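Local coordinates for periplasmic solute binding protein (Candidatus liberibacter, PDB 4CL2), which binds manganese or zinc ions in the periplasm and probably hands them to a membrane transporter for uptake into the cell, at residues A[89-94]-A[174-179]. Numbering follows the deposited sequence.
Sequences NPIGVS and CLVYLA
Ile91 sets its CD1 over one face of the Tyr177 ring, offset toward the rim, and this packing links the two lobes of a protein of the solute-binding protein 9 family beside the metal cleft: the loop 89-94 follows strand 80-83 of the first lobe, and the segment 174-179 begins helix 176-182 of the second. The two side chains run past each other in opposite directions. With CG1 anti to the carbonyl carbon (chi1 -64°) and an extended chi2, isoleucine sends CD1 back along the ring toward the helix, 3.9 Å from the ring centroid and 19° off its normal, a CH-pi contact. Tyrosine suits the reverse path, its flat ring reaching out from the helix to put a hydroxyl at the loop backbone. There Ile91 N donates to Tyr177 OH over 3.0 Å in an almost straight bond (177°), and the same hydroxyl is hydrogen-bonded to Asn104 O, so two backbone groups fix the phenol end. Asn89 O and Pro90 CA lie near the ring plane at its edge. The beta-branch of Ile91 serves a second neighbour: CG2 meets Val176 CG2 at 3.9 Å, an apolar contact between two beta-branched side chains at the first helical turn. Tyr177 is also about 4 Å, side chain to side chain, from the metal ligand His106, though about 10 Å from the manganese ion itself. At the helix start, Ile91 CD1 comes within 3.5 Å of Val176 O.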
# COMPACT_ATOMS: atom_id res chain seq x y z
N ASN A 89 -5.17 8.65 10.05
CA ASN A 89 -4.83 8.33 11.41
C ASN A 89 -3.99 7.06 11.41
O ASN A 89 -4.39 6.02 10.84
CB ASN A 89 -6.13 8.11 12.19
CG ASN A 89 -5.91 7.89 13.65
OD1 ASN A 89 -5.30 8.68 14.24
ND2 ASN A 89 -6.37 6.78 14.19
N PRO A 90 -2.79 7.14 11.98
CA PRO A 90 -1.93 5.94 11.92
C PRO A 90 -2.40 4.80 12.79
O PRO A 90 -2.97 5.03 13.87
CB PRO A 90 -0.55 6.43 12.39
CG PRO A 90 -0.78 7.78 12.98
CD PRO A 90 -2.13 8.30 12.60
N ILE A 91 -2.15 3.59 12.30
CA ILE A 91 -2.31 2.38 13.06
C ILE A 91 -0.93 1.85 13.43
O ILE A 91 -0.05 1.80 12.58
CB ILE A 91 -3.06 1.33 12.23
CG1 ILE A 91 -4.49 1.82 11.93
CG2 ILE A 91 -3.11 -0.00 12.94
CD1 ILE A 91 -5.23 0.85 11.03
N GLY A 92 -0.75 1.61 14.71
CA GLY A 92 0.55 1.23 15.26
C GLY A 92 0.92 -0.18 14.96
O GLY A 92 0.07 -1.01 14.60
N VAL A 93 2.21 -0.49 15.14
CA VAL A 93 2.65 -1.88 15.00
C VAL A 93 2.53 -2.66 16.31
O VAL A 93 2.75 -3.86 16.31
CB VAL A 93 4.10 -2.01 14.43
CG1 VAL A 93 4.13 -1.45 13.02
CG2 VAL A 93 5.17 -1.39 15.35
N SER A 94 2.14 -2.01 17.42
CA SER A 94 2.09 -2.68 18.75
C SER A 94 0.74 -2.50 19.44
O SER A 94 -0.30 -2.38 18.78
CB SER A 94 3.18 -2.10 19.67
OG SER A 94 4.31 -1.62 18.95
N CYS A 174 -0.14 -6.30 6.61
CA CYS A 174 -0.35 -5.44 5.48
C CYS A 174 -1.79 -4.97 5.31
O CYS A 174 -2.04 -4.16 4.46
CB CYS A 174 0.10 -6.18 4.20
SG CYS A 174 -0.67 -7.77 3.94
N LEU A 175 -2.72 -5.56 6.04
CA LEU A 175 -4.17 -5.26 5.81
C LEU A 175 -4.79 -4.54 6.96
O LEU A 175 -6.06 -4.42 7.01
CB LEU A 175 -5.03 -6.52 5.50
CG LEU A 175 -4.63 -7.29 4.24
CD1 LEU A 175 -5.53 -8.49 4.02
CD2 LEU A 175 -4.53 -6.43 2.99
N VAL A 176 -4.01 -4.00 7.89
CA VAL A 176 -4.60 -3.40 9.08
C VAL A 176 -5.48 -2.19 8.72
O VAL A 176 -6.52 -1.98 9.38
CB VAL A 176 -3.60 -3.05 10.16
CG1 VAL A 176 -2.89 -4.32 10.62
CG2 VAL A 176 -2.57 -2.02 9.69
N TYR A 177 -5.06 -1.40 7.75
CA TYR A 177 -5.90 -0.29 7.26
C TYR A 177 -7.15 -0.73 6.50
O TYR A 177 -8.22 -0.07 6.64
CB TYR A 177 -5.10 0.70 6.47
CG TYR A 177 -4.02 1.41 7.29
CD1 TYR A 177 -2.72 0.85 7.43
CD2 TYR A 177 -4.27 2.62 7.92
CE1 TYR A 177 -1.74 1.49 8.18
CE2 TYR A 177 -3.30 3.25 8.66
CZ TYR A 177 -2.01 2.69 8.79
OH TYR A 177 -1.08 3.36 9.55
N LEU A 178 -7.06 -1.79 5.69
CA LEU A 178 -8.23 -2.39 5.09
C LEU A 178 -9.25 -2.85 6.14
O LEU A 178 -10.45 -2.66 6.01
CB LEU A 178 -7.86 -3.55 4.18
CG LEU A 178 -8.96 -4.02 3.26
CD1 LEU A 178 -9.31 -2.91 2.28
CD2 LEU A 178 -8.57 -5.27 2.53
N ALA A 179 -8.76 -3.56 7.18
CA ALA A 179 -9.58 -4.03 8.26
C ALA A 179 -10.34 -2.87 8.93
O ALA A 179 -11.54 -2.96 9.20
CB ALA A 179 -8.73 -4.77 9.31